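Local coordinates for protein arginine kinase (Anthopleura japonica, PDB 4RF6) that catalyses the reversible transfer of a phosphoryl group from ATP to L-arginine, giving phosphoarginine and ADP, as a monomer built of two tandem kinase repeats, at residues K549-R552 against F553-A556; T39-V42 against F43-L46. All blocks are in the same frame, centred on the assembly; numbering follows the deposited sequence.

Interaction 1: K549-R552 against F553-A556; sequences KGDR and FLEA
Lys-549 meets Glu-555 through a water rather than by direct contact. Its chain, bent at chi2 and chi3, brings NZ to 2.5 Å from the oxygen of water 1, which accepts from it and donates in turn to Glu-555 OE1 at 2.8 Å. The same OE1 also takes a hydrogen bond from Asn-560, whose OD1 accepts from the backbone N of Gly-550, so one asparagine ties down both the loop and the glutamate. Gly-550 lies against Leu-554, its CA 3.9 Å from Leu-554 CD1.

Asp-551 is the N-cap of helix 552-557. With CG turned between its backbone N and carbonyl carbon (chi1 64°), the carboxylate folds back over the first turn and OD1 accepts twice. Phe-553 N reaches OD1 at 2.9 Å from above the carboxylate plane, on a bent path, whereas Leu-554 N comes nearly along the C-O axis of OD1 at 3.2 Å and much straighter. Behind the cap, Asp-551 O takes the hydrogen bond from Glu-555 N at 2.8 Å. OD2 of the aspartate lies in the plane of the Phe-553 ring, at its edge.

Arg-552 runs extended from CG to NE alongside Phe-553, and Phe-553 CZ sits over one face of its guanidinium, toward the rim of that group (Arg-552 CZ to Phe-553 CZ, 3.5 Å). The two planes are 43° apart, a tilted contact rather than a flat stack. NH1 finds its salt bridge in Asp-421, with Asn-419 as a further acceptor, both in the loop that follows helix 409-418. The cap satisfies two amides of the first turn, those of Phe-553 and Leu-554, and its negative charge at the N-terminal end would be expected to interact favourably with the helix dipole.

Interaction 2: T39-V42 against F43-L46; sequences TPKV and FESL
Lys-41 and Glu-44, three residues apart on helix 40-46, run side by side and join at their ends. The glutamate can be followed outward. Its CB sits 3.4 Å from Pro-40 O, the carbonyl oxygen that accepts from Glu-44 N. CG keeps to the same oxygen, since chi1 of -84° leaves CG beside the backbone N and anti to the carbonyl carbon. Beyond CG the chain is extended, and CD moves off from Pro-40 O. At the tip OE1 turns to the lysine: it is 3.8 Å from Lys-41 CD and makes a salt bridge with Lys-41 NZ at 3.5 Å. The lysine chain gets there by a bend at chi2 (-56°), followed by an extended run to NZ.

Around this pair the helix starts at Thr-39, the N-cap, whose OG1 accepts a weak capping bond from Val-42 N. Thr-39 O, Pro-40 O and Lys-41 O accept in turn from Phe-43 N, Glu-44 N and Ser-45 N, each at 2.9 Å. At the far end the bond from Leu-46 N to Val-42 O is weak, and Leu-46 N also bonds to Phe-43 O.

One turn apart, Val-42 and Leu-46 lie alongside each other, Val-42 CG1 meeting Leu-46 CD1 at 4.0 Å. Phe-43 is buried, as is Leu-46, its ring meeting that of Trp-58 nearly at right angles; Leu-57, on helix 57-66, touches both Phe-43 and Leu-46. Phe-43 and Leu-46 thus seat the short helix on helix 57-66, with the ion pair on its exposed flank. With both charged residues exposed and the bridge rather long, solvent would be expected to screen the attraction and make its contribution modest.

In the fold
The contacts belong to different repeats of the double-domain chain: interaction 2 to the phosphagen kinase N-terminal region of the first, interaction 1 to the catalytic C-terminal region of the second. Their centres are 62 Å apart and their nearest atoms about 50 Å, so they do not touch. Both are helix starts with an N-cap, one aspartate and one threonine. Near interaction 2, Val-74, assigned to the substrate site by similarity, has its side chain about 9 Å from that of Val-42. In interaction 1 the side chain of Lys-549 is about 12 Å from that of Ile-317, a predicted ATP-site residue of the first repeat, which places interaction 1 near the other kinase unit.

Interaction 1: K549-R552 against F553-A556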
ATOM      1  N   LYS A 549      -6.057  -0.837  10.851  1.00 26.61           N
ATOM      2  CA  LYS A 549      -6.166   0.443  10.156  1.00 27.53           C
ATOM      3  C   LYS A 549      -6.876   1.473  11.038  1.00 27.67           C
ATOM      4  O   LYS A 549      -7.760   1.122  11.821  1.00 30.01           O
ATOM      5  CB  LYS A 549      -6.902   0.270   8.828  1.00 29.79           C
ATOM      6  CG  LYS A 549      -6.478   1.267   7.766  1.00 32.55           C
ATOM      7  CD  LYS A 549      -7.649   1.686   6.905  1.00 34.78           C
ATOM      8  CE  LYS A 549      -7.444   1.274   5.468  1.00 36.30           C
ATOM      9  NZ  LYS A 549      -8.474   1.870   4.573  1.00 36.54           N
ATOM     10  N   GLY A 550      -6.482   2.738  10.927  1.00 24.13           N
ATOM     11  CA  GLY A 550      -7.005   3.758  11.819  1.00 22.69           C
ATOM     12  C   GLY A 550      -8.477   4.024  11.600  1.00 23.38           C
ATOM     13  O   GLY A 550      -9.010   3.757  10.516  1.00 20.68           O
ATOM     14  N   ASP A 551      -9.138   4.567  12.619  1.00 25.70           N
ATOM     15  CA  ASP A 551     -10.558   4.888  12.502  1.00 24.52           C
ATOM     16  C   ASP A 551     -10.812   6.103  11.607  1.00 20.97           C
ATOM     17  O   ASP A 551      -9.879   6.647  11.016  1.00 20.81           O
ATOM     18  CB  ASP A 551     -11.203   5.065  13.882  1.00 27.37           C
ATOM     19  CG  ASP A 551     -10.632   6.237  14.669  1.00 28.13           C
ATOM     20  OD1 ASP A 551     -10.143   7.225  14.072  1.00 26.24           O
ATOM     21  OD2 ASP A 551     -10.696   6.170  15.912  1.00 29.32           O
ATOM     22  N   ARG A 552     -12.073   6.531  11.523  1.00 18.59           N
ATOM     23  CA  ARG A 552     -12.463   7.629  10.638  1.00 20.49           C
ATOM     24  C   ARG A 552     -11.781   8.954  10.985  1.00 17.80           C
ATOM     25  O   ARG A 552     -11.666   9.837  10.132  1.00 19.69           O
ATOM     26  CB  ARG A 552     -13.982   7.821  10.653  1.00 23.25           C
ATOM     27  CG  ARG A 552     -14.541   8.206  12.019  1.00 27.70           C
ATOM     28  CD  ARG A 552     -16.067   8.142  12.060  1.00 30.34           C
ATOM     29  NE  ARG A 552     -16.562   8.003  13.430  1.00 33.70           N
ATOM     30  CZ  ARG A 552     -17.039   9.002  14.171  1.00 39.15           C
ATOM     31  NH1 ARG A 552     -17.106  10.238  13.683  1.00 38.54           N
ATOM     32  NH2 ARG A 552     -17.459   8.758  15.406  1.00 40.13           N
ATOM     33  N   PHE A 553     -11.356   9.110  12.233  1.00 17.91           N
ATOM     34  CA  PHE A 553     -10.693  10.348  12.634  1.00 21.01           C
ATOM     35  C   PHE A 553      -9.291  10.372  12.042  1.00 20.45           C
ATOM     36  O   PHE A 553      -8.855  11.388  11.500  1.00 18.96           O
ATOM     37  CB  PHE A 553     -10.643  10.478  14.159  1.00 23.64           C
ATOM     38  CG  PHE A 553     -11.998  10.527  14.806  1.00 25.27           C
ATOM     39  CD1 PHE A 553     -12.766  11.683  14.754  1.00 25.71           C
ATOM     40  CD2 PHE A 553     -12.501   9.416  15.467  1.00 27.39           C
ATOM     41  CE1 PHE A 553     -14.014  11.727  15.344  1.00 27.47           C
ATOM     42  CE2 PHE A 553     -13.749   9.450  16.060  1.00 29.46           C
ATOM     43  CZ  PHE A 553     -14.508  10.605  16.001  1.00 28.54           C
ATOM     44  N   LEU A 554      -8.602   9.240  12.139  1.00 17.45           N
ATOM     45  CA  LEU A 554      -7.287   9.077  11.525  1.00 19.22           C
ATOM     46  C   LEU A 554      -7.358   9.072   9.998  1.00 18.09           C
ATOM     47  O   LEU A 554      -6.508   9.662   9.321  1.00 19.35           O
ATOM     48  CB  LEU A 554      -6.626   7.797  12.045  1.00 19.01           C
ATOM     49  CG  LEU A 554      -6.346   7.863  13.547  1.00 19.17           C
ATOM     50  CD1 LEU A 554      -5.704   6.590  14.089  1.00 22.21           C
ATOM     51  CD2 LEU A 554      -5.476   9.067  13.849  1.00 19.01           C
ATOM     52  N   GLU A 555      -8.369   8.399   9.456  1.00 17.21           N
ATOM     53  CA  GLU A 555      -8.587   8.382   8.012  1.00 17.93           C
ATOM     54  C   GLU A 555      -8.685   9.795   7.448  1.00 18.62           C
ATOM     55  O   GLU A 555      -8.026  10.130   6.455  1.00 16.86           O
ATOM     56  CB  GLU A 555      -9.852   7.584   7.671  1.00 21.70           C
ATOM     57  CG  GLU A 555     -10.197   7.579   6.185  1.00 25.21           C
ATOM     58  CD  GLU A 555      -9.188   6.816   5.338  1.00 26.63           C
ATOM     59  OE1 GLU A 555      -8.621   5.818   5.829  1.00 25.71           O
ATOM     60  OE2 GLU A 555      -8.967   7.219   4.178  1.00 30.97           O
ATOM     61  N   ALA A 556      -9.490  10.638   8.089  1.00 17.52           N
ATOM     62  CA  ALA A 556      -9.702  11.994   7.580  1.00 20.17           C
ATOM     63  C   ALA A 556      -8.489  12.895   7.831  1.00 19.85           C
ATOM     64  O   ALA A 556      -8.318  13.924   7.179  1.00 20.11           O
ATOM     65  CB  ALA A 556     -10.959  12.598   8.180  1.00 20.28           C
TER
HETATM   66  O   HOH W   1      -7.929   4.177   3.696  1.00 47.43           O

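Interaction 2: T39-V42 against F43-L46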
ATOM      1  N   THR A  39     -14.821 -16.124 -41.862  1.00 31.57           N
ATOM      2  CA  THR A  39     -15.908 -16.386 -42.791  1.00 32.69           C
ATOM      3  C   THR A  39     -15.602 -17.705 -43.501  1.00 33.57           C
ATOM      4  O   THR A  39     -14.447 -18.147 -43.503  1.00 31.22           O
ATOM      5  CB  THR A  39     -16.056 -15.232 -43.797  1.00 36.30           C
ATOM      6  OG1 THR A  39     -14.864 -15.122 -44.584  1.00 38.02           O
ATOM      7  CG2 THR A  39     -16.306 -13.905 -43.067  1.00 35.70           C
ATOM      8  N   PRO A  40     -16.634 -18.357 -44.076  1.00 34.57           N
ATOM      9  CA  PRO A  40     -16.448 -19.657 -44.737  1.00 34.17           C
ATOM     10  C   PRO A  40     -15.348 -19.626 -45.794  1.00 33.49           C
ATOM     11  O   PRO A  40     -14.647 -20.619 -45.982  1.00 34.78           O
ATOM     12  CB  PRO A  40     -17.803 -19.897 -45.406  1.00 35.11           C
ATOM     13  CG  PRO A  40     -18.778 -19.203 -44.519  1.00 33.86           C
ATOM     14  CD  PRO A  40     -18.060 -17.981 -43.997  1.00 34.33           C
ATOM     15  N   LYS A  41     -15.196 -18.493 -46.468  1.00 33.45           N
ATOM     16  CA  LYS A  41     -14.179 -18.357 -47.503  1.00 35.91           C
ATOM     17  C   LYS A  41     -12.770 -18.203 -46.924  1.00 36.78           C
ATOM     18  O   LYS A  41     -11.802 -18.755 -47.465  1.00 34.59           O
ATOM     19  CB  LYS A  41     -14.513 -17.193 -48.430  1.00 39.15           C
ATOM     20  CG  LYS A  41     -15.686 -17.470 -49.366  1.00 40.34           C
ATOM     21  CD  LYS A  41     -15.439 -18.725 -50.196  1.00 40.38           C
ATOM     22  CE  LYS A  41     -16.495 -18.888 -51.285  1.00 40.85           C
ATOM     23  NZ  LYS A  41     -16.154 -19.985 -52.242  1.00 39.30           N
ATOM     24  N   VAL A  42     -12.659 -17.442 -45.836  1.00 33.92           N
ATOM     25  CA  VAL A  42     -11.407 -17.353 -45.092  1.00 31.05           C
ATOM     26  C   VAL A  42     -11.022 -18.748 -44.627  1.00 28.85           C
ATOM     27  O   VAL A  42      -9.867 -19.154 -44.763  1.00 29.80           O
ATOM     28  CB  VAL A  42     -11.506 -16.403 -43.880  1.00 30.86           C
ATOM     29  CG1 VAL A  42     -10.252 -16.495 -43.015  1.00 29.30           C
ATOM     30  CG2 VAL A  42     -11.703 -14.974 -44.341  1.00 31.17           C
ATOM     31  N   PHE A  43     -11.996 -19.487 -44.099  1.00 28.01           N
ATOM     32  CA  PHE A  43     -11.754 -20.853 -43.641  1.00 31.03           C
ATOM     33  C   PHE A  43     -11.290 -21.764 -44.782  1.00 31.93           C
ATOM     34  O   PHE A  43     -10.289 -22.474 -44.647  1.00 32.49           O
ATOM     35  CB  PHE A  43     -12.993 -21.454 -42.962  1.00 31.58           C
ATOM     36  CG  PHE A  43     -12.719 -22.766 -42.273  1.00 30.80           C
ATOM     37  CD1 PHE A  43     -12.212 -22.786 -40.982  1.00 28.96           C
ATOM     38  CD2 PHE A  43     -12.944 -23.975 -42.923  1.00 31.26           C
ATOM     39  CE1 PHE A  43     -11.943 -23.984 -40.341  1.00 27.65           C
ATOM     40  CE2 PHE A  43     -12.672 -25.182 -42.291  1.00 30.68           C
ATOM     41  CZ  PHE A  43     -12.171 -25.183 -40.998  1.00 29.70           C
ATOM     42  N   GLU A  44     -12.023 -21.751 -45.894  1.00 35.21           N
ATOM     43  CA  GLU A  44     -11.673 -22.562 -47.062  1.00 37.77           C
ATOM     44  C   GLU A  44     -10.260 -22.273 -47.564  1.00 34.83           C
ATOM     45  O   GLU A  44      -9.495 -23.191 -47.863  1.00 35.48           O
ATOM     46  CB  GLU A  44     -12.675 -22.345 -48.202  1.00 45.86           C
ATOM     47  CG  GLU A  44     -13.945 -23.185 -48.106  1.00 53.16           C
ATOM     48  CD  GLU A  44     -14.830 -23.065 -49.340  1.00 62.66           C
ATOM     49  OE1 GLU A  44     -14.425 -22.389 -50.313  1.00 64.59           O
ATOM     50  OE2 GLU A  44     -15.937 -23.649 -49.336  1.00 66.31           O
ATOM     51  N   SER A  45      -9.917 -20.993 -47.647  1.00 33.10           N
ATOM     52  CA  SER A  45      -8.625 -20.564 -48.177  1.00 35.42           C
ATOM     53  C   SER A  45      -7.436 -20.999 -47.314  1.00 32.42           C
ATOM     54  O   SER A  45      -6.332 -21.203 -47.824  1.00 34.08           O
ATOM     55  CB  SER A  45      -8.616 -19.039 -48.337  1.00 41.49           C
ATOM     56  OG  SER A  45      -7.340 -18.563 -48.719  1.00 44.38           O
ATOM     57  N   LEU A  46      -7.670 -21.150 -46.011  1.00 27.74           N
ATOM     58  CA  LEU A  46      -6.582 -21.323 -45.049  1.00 26.97           C
ATOM     59  C   LEU A  46      -6.564 -22.673 -44.319  1.00 24.91           C
ATOM     60  O   LEU A  46      -5.594 -22.987 -43.630  1.00 27.20           O
ATOM     61  CB  LEU A  46      -6.619 -20.192 -44.013  1.00 27.04           C
ATOM     62  CG  LEU A  46      -6.394 -18.765 -44.507  1.00 22.94           C
ATOM     63  CD1 LEU A  46      -6.480 -17.788 -43.347  1.00 22.15           C
ATOM     64  CD2 LEU A  46      -5.045 -18.649 -45.200  1.00 23.28           C
TER